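Local coordinates for protein deoxyhypusine hydroxylase (Homo sapiens, PDB 4D50) that hydroxylates the deoxyhypusine residue of translation initiation factor eIF5A with a diiron centre, completing the formation of hypusine, at residues 194-199 with 223-228; 201-206 with 212-217. All blocks are in the same frame, centred on the assembly; numbering follows the deposited sequence.

Interaction 1 of 2, residues 194-199 with 223-228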
loop_
_atom_site.group_PDB
_atom_site.type_symbol
_atom_site.label_atom_id
_atom_site.label_comp_id
_atom_site.label_asym_id
_atom_site.label_seq_id
_atom_site.Cartn_x
_atom_site.Cartn_y
_atom_site.Cartn_z
ATOM N N GLU A 194 -13.245 19.341 0.362
ATOM C CA GLU A 194 -14.122 18.863 -0.676
ATOM C C GLU A 194 -13.554 17.570 -1.339
ATOM O O GLU A 194 -14.287 16.634 -1.614
ATOM C CB GLU A 194 -14.308 19.936 -1.770
ATOM C CG GLU A 194 -15.481 19.675 -2.678
ATOM C CD GLU A 194 -15.486 20.456 -4.027
ATOM O OE1 GLU A 194 -14.642 21.330 -4.265
ATOM O OE2 GLU A 194 -16.335 20.137 -4.868
ATOM N N ALA A 195 -12.269 17.552 -1.610
ATOM C CA ALA A 195 -11.655 16.364 -2.249
ATOM C C ALA A 195 -11.627 15.156 -1.270
ATOM O O ALA A 195 -11.905 14.049 -1.715
ATOM C CB ALA A 195 -10.276 16.657 -2.790
ATOM N N ALA A 196 -11.387 15.417 0.007
ATOM C CA ALA A 196 -11.393 14.372 1.087
ATOM C C ALA A 196 -12.722 13.665 1.144
ATOM O O ALA A 196 -12.803 12.442 1.170
ATOM C CB ALA A 196 -11.028 14.962 2.414
ATOM N N LEU A 197 -13.814 14.455 1.124
ATOM C CA LEU A 197 -15.129 13.855 1.122
ATOM C C LEU A 197 -15.543 13.207 -0.161
ATOM O O LEU A 197 -16.362 12.276 -0.161
ATOM C CB LEU A 197 -16.130 14.938 1.580
ATOM C CG LEU A 197 -15.834 15.679 2.862
ATOM C CD1 LEU A 197 -16.830 16.817 2.940
ATOM C CD2 LEU A 197 -16.019 14.748 4.061
ATOM N N ALA A 198 -15.104 13.742 -1.323
ATOM C CA ALA A 198 -15.339 13.085 -2.560
ATOM C C ALA A 198 -14.645 11.663 -2.575
ATOM O O ALA A 198 -15.248 10.677 -2.888
ATOM C CB ALA A 198 -14.867 13.927 -3.697
ATOM N N LEU A 199 -13.409 11.638 -2.107
ATOM C CA LEU A 199 -12.657 10.389 -1.958
ATOM C C LEU A 199 -13.473 9.423 -1.073
ATOM O O LEU A 199 -13.680 8.246 -1.421
ATOM C CB LEU A 199 -11.265 10.674 -1.414
ATOM C CG LEU A 199 -10.283 11.092 -2.508
ATOM C CD1 LEU A 199 -9.045 11.671 -1.869
ATOM C CD2 LEU A 199 -9.817 9.959 -3.441
ATOM N N HIS A 223 -6.406 14.303 5.746
ATOM C CA HIS A 223 -7.334 15.348 6.046
ATOM C C HIS A 223 -8.410 14.803 6.992
ATOM O O HIS A 223 -9.038 13.760 6.732
ATOM C CB HIS A 223 -8.033 15.903 4.849
ATOM C CG HIS A 223 -8.689 17.221 5.105
ATOM N ND1 HIS A 223 -9.846 17.365 5.848
ATOM C CD2 HIS A 223 -8.315 18.471 4.754
ATOM C CE1 HIS A 223 -10.173 18.639 5.927
ATOM N NE2 HIS A 223 -9.268 19.336 5.266
ATOM N N GLU A 224 -8.608 15.528 8.084
ATOM C CA GLU A 224 -9.447 15.071 9.176
ATOM C C GLU A 224 -10.954 14.932 8.819
ATOM O O GLU A 224 -11.703 14.264 9.536
ATOM C CB GLU A 224 -9.255 16.080 10.346
ATOM C CG GLU A 224 -9.434 15.549 11.750
ATOM C CD GLU A 224 -9.080 16.594 12.816
ATOM O OE1 GLU A 224 -8.111 17.383 12.617
ATOM O OE2 GLU A 224 -9.772 16.613 13.872
ATOM N N ALA A 225 -11.401 15.578 7.735
ATOM C CA ALA A 225 -12.821 15.532 7.299
ATOM C C ALA A 225 -13.224 14.100 6.961
ATOM O O ALA A 225 -14.408 13.799 7.004
ATOM C CB ALA A 225 -13.101 16.435 6.100
ATOM N N ALA A 226 -12.230 13.259 6.653
ATOM C CA ALA A 226 -12.464 11.844 6.259
ATOM C C ALA A 226 -12.521 10.876 7.418
ATOM O O ALA A 226 -12.947 9.753 7.205
ATOM C CB ALA A 226 -11.378 11.352 5.322
ATOM N N VAL A 227 -12.187 11.339 8.631
ATOM C CA VAL A 227 -12.093 10.455 9.811
ATOM C C VAL A 227 -13.384 9.663 10.085
ATOM O O VAL A 227 -13.305 8.484 10.273
ATOM C CB VAL A 227 -11.553 11.190 11.045
ATOM C CG1 VAL A 227 -11.766 10.394 12.342
ATOM C CG2 VAL A 227 -10.103 11.533 10.861
ATOM N N PRO A 228 -14.561 10.341 10.162
ATOM C CA PRO A 228 -15.783 9.664 10.434
ATOM C C PRO A 228 -16.026 8.541 9.487
ATOM O O PRO A 228 -16.418 7.490 9.919
ATOM C CB PRO A 228 -16.857 10.770 10.310
ATOM C CG PRO A 228 -16.132 12.031 10.581
ATOM C CD PRO A 228 -14.716 11.808 10.161
#
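L197 lays its CD2 methyl over A225. This methyl sits 3.9 Å from A225 CB and 3.5 Å from A225 O, so it covers both the methyl and the carbonyl of one residue. The leucine has CG anti to its carbonyl carbon (chi1 -52°), and CD1 continues the chain in an extended line. CD2, the other branch, is the one that reaches A225. The second point of contact lies one residue earlier. The methyl of A196 faces the other segment and packs against the base of H223, with A196 CB 4.0 Å from H223 CB. The same methyl approaches A225 more loosely.

Small side chains let the two backbones come close. The CA atoms of A196 and A226 are 5.9 Å apart. The contact joins neighbouring units of a HEAT-like repeat solenoid: residues 194-199 belong to the third PBS-type repeat and residues 223-228 to the fourth. It is helix 193-201 that meets the turn leading into helix 227-235. Helix 208-221 packs on both segments, with L221 on A196 and L218 on A226.

The turn is shaped by H223. Its CG is anti to the backbone N (chi1 -164°), and ND1 accepts a hydrogen bond from A225 N at 3.0 Å. The N-H points almost straight at ND1 (166°), and the donor lies close to the ring plane. This bond helps to set the rotation of the imidazole. It also ties the ring to the short 3-10 turn, where A226 N bonds to H223 O and V227 N to E224 O. E193, at the start of helix 193-201, touches both H223 and A225. The CB of E224 is directed away from residues 194-199, and OE1 forms a salt bridge with R256.

Interaction 2 of 2, residues 201-206 with 212-217. With FE (Fe (III) ion), chain C; PER (peroxide ion), chain E.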
loop_
_atom_site.group_PDB
_atom_site.type_symbol
_atom_site.label_atom_id
_atom_site.label_comp_id
_atom_site.label_asym_id
_atom_site.label_seq_id
_atom_site.Cartn_x
_atom_site.Cartn_y
_atom_site.Cartn_z
ATOM N N GLU A 201 -16.527 9.078 -0.400
ATOM C CA GLU A 201 -17.672 8.443 -1.109
ATOM C C GLU A 201 -17.234 7.188 -1.784
ATOM O O GLU A 201 -18.024 6.272 -1.946
ATOM C CB GLU A 201 -18.345 9.384 -2.095
ATOM C CG GLU A 201 -18.959 10.618 -1.450
ATOM C CD GLU A 201 -19.628 11.560 -2.479
ATOM O OE1 GLU A 201 -20.531 11.128 -3.184
ATOM O OE2 GLU A 201 -19.266 12.728 -2.537
ATOM N N GLY A 202 -15.952 7.086 -2.207
ATOM C CA GLY A 202 -15.533 5.835 -2.793
ATOM C C GLY A 202 -15.479 4.642 -1.854
ATOM O O GLY A 202 -15.353 3.497 -2.297
ATOM N N LEU A 203 -15.614 4.865 -0.552
ATOM C CA LEU A 203 -15.667 3.772 0.378
ATOM C C LEU A 203 -17.009 3.013 0.307
ATOM O O LEU A 203 -17.136 1.973 0.912
ATOM C CB LEU A 203 -15.431 4.216 1.828
ATOM C CG LEU A 203 -14.044 4.771 2.047
ATOM C CD1 LEU A 203 -13.969 5.529 3.347
ATOM C CD2 LEU A 203 -13.076 3.667 1.947
ATOM N N HIS A 204 -17.891 3.498 -0.527
ATOM C CA HIS A 204 -19.246 2.893 -0.721
ATOM C C HIS A 204 -19.416 2.312 -2.139
ATOM O O HIS A 204 -20.498 1.865 -2.516
ATOM C CB HIS A 204 -20.299 3.939 -0.403
ATOM C CG HIS A 204 -20.252 4.361 1.018
ATOM N ND1 HIS A 204 -19.640 5.516 1.439
ATOM C CD2 HIS A 204 -20.610 3.692 2.130
ATOM C CE1 HIS A 204 -19.673 5.569 2.766
ATOM N NE2 HIS A 204 -20.237 4.471 3.204
ATOM N N CYS A 205 -18.362 2.218 -2.927
ATOM C CA CYS A 205 -18.545 1.682 -4.271
ATOM C C CYS A 205 -17.351 0.882 -4.711
ATOM O O CYS A 205 -16.468 0.537 -3.903
ATOM C CB CYS A 205 -18.941 2.781 -5.257
ATOM S SG CYS A 205 -17.688 4.032 -5.550
ATOM N N GLY A 206 -17.340 0.517 -5.983
ATOM C CA GLY A 206 -16.301 -0.342 -6.569
ATOM C C GLY A 206 -16.014 -1.662 -5.891
ATOM O O GLY A 206 -16.715 -2.113 -5.021
ATOM N N HIS A 212 -10.013 -0.179 -0.918
ATOM C CA HIS A 212 -8.798 -0.182 -0.138
ATOM C C HIS A 212 -7.883 0.933 -0.566
ATOM O O HIS A 212 -7.239 1.558 0.254
ATOM C CB HIS A 212 -8.179 -1.613 -0.133
ATOM C CG HIS A 212 -6.822 -1.790 -0.728
ATOM N ND1 HIS A 212 -6.611 -1.791 -2.084
ATOM C CD2 HIS A 212 -5.638 -2.157 -0.177
ATOM C CE1 HIS A 212 -5.335 -1.960 -2.323
ATOM N NE2 HIS A 212 -4.732 -2.240 -1.195
ATOM N N GLU A 213 -7.769 1.125 -1.878
ATOM C CA GLU A 213 -6.984 2.210 -2.388
ATOM C C GLU A 213 -7.476 3.544 -1.900
ATOM O O GLU A 213 -6.658 4.433 -1.589
ATOM C CB GLU A 213 -6.917 2.141 -3.924
ATOM C CG GLU A 213 -5.774 2.944 -4.458
ATOM C CD GLU A 213 -4.393 2.360 -4.157
ATOM O OE1 GLU A 213 -4.218 1.124 -4.215
ATOM O OE2 GLU A 213 -3.485 3.185 -3.881
ATOM N N VAL A 214 -8.794 3.737 -1.909
ATOM C CA VAL A 214 -9.393 4.963 -1.344
ATOM C C VAL A 214 -8.920 5.198 0.071
ATOM O O VAL A 214 -8.484 6.315 0.447
ATOM C CB VAL A 214 -10.931 4.877 -1.431
ATOM C CG1 VAL A 214 -11.615 6.044 -0.696
ATOM C CG2 VAL A 214 -11.349 4.958 -2.897
ATOM N N GLY A 215 -8.908 4.111 0.840
ATOM C CA GLY A 215 -8.441 4.109 2.263
ATOM C C GLY A 215 -6.971 4.589 2.315
ATOM O O GLY A 215 -6.599 5.435 3.093
ATOM N N TYR A 216 -6.121 4.004 1.476
ATOM C CA TYR A 216 -4.713 4.372 1.444
ATOM C C TYR A 216 -4.534 5.871 1.115
ATOM O O TYR A 216 -3.815 6.598 1.822
ATOM C CB TYR A 216 -3.988 3.452 0.427
ATOM C CG TYR A 216 -2.562 3.826 0.058
ATOM C CD1 TYR A 216 -2.284 4.676 -1.038
ATOM C CD2 TYR A 216 -1.461 3.289 0.766
ATOM C CE1 TYR A 216 -0.951 5.016 -1.389
ATOM C CE2 TYR A 216 -0.160 3.612 0.395
ATOM C CZ TYR A 216 0.082 4.492 -0.656
ATOM O OH TYR A 216 1.419 4.766 -1.046
ATOM N N VAL A 217 -5.205 6.358 0.064
ATOM C CA VAL A 217 -5.017 7.744 -0.321
ATOM C C VAL A 217 -5.602 8.719 0.721
ATOM O O VAL A 217 -4.981 9.753 0.955
ATOM C CB VAL A 217 -5.566 8.128 -1.677
ATOM C CG1 VAL A 217 -4.974 7.252 -2.813
ATOM C CG2 VAL A 217 -7.016 7.984 -1.761
HETATM FE FE FE C . -2.650 -3.104 -0.946
HETATM O O1 PER E . -3.355 -4.401 0.722
HETATM O O2 PER E . -4.125 -4.121 2.029
HETATM O O HOH W 1 -1.956 -1.887 0.674
HETATM O O HOH W 2 -1.937 -1.490 -2.223
#
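V214 and L203 meet through their methyl groups. L203 CD2 lies 3.8 Å from V214 CG1, and L203 CG is nearly as close to the same methyl. The two side chains meet at a slant. V214 has CG1 anti to its backbone N (chi1 173°), and this is the branch that touches the leucine. L203 CD2 also comes within 4.3 Å of G215 N, so the leucine reaches past V214 to the helix backbone.

G202 is the third main partner. It presents only backbone to V214, with G202 C 4.3 Å from V214 CG1. Because G202 has no side chain, the 3-10 turn can lie close to the helix, with the CA atoms of G202 and V214 6.4 Å apart. All four touching residues are buried. L203 also packs on C247 of helix 241-254.

Two residues before V214 on the same helix is H212, whose CA–CB bond points away from the turn. Its NE2 binds an iron(III) ion at 2.3 Å. The peroxide atom O1 binds that iron at 2.2 Å, and two waters, H94 and E95 complete its ligands. H212 ND1 is hydrogen-bonded to L209 O, which helps to orient the ring. Helix 208-221 thus packs on the turn through V214 and carries one ligand of the peroxo-diiron site of this HEAT-like repeat protein.

The centres of the two contacts are 11 Å apart. Both segments of interaction 2 fall between the two segments of interaction 1 in the sequence. The order is helix 193-201, the 3-10 turn, helix 208-221, then the turn into helix 227-235. The contacts touch directly, with L199 CD2 3.8 Å from V217 CG2. Both join the third and fourth HEAT-like repeats. Interaction 1 is partly buried and lies away from the annotated sites. Interaction 2 is fully buried and includes an iron ligand. Interaction 1 links helix 193-201 to the turn before helix 227-235, and interaction 2 links the turn after helix 193-201 to helix 208-221, which carries the ligand H212.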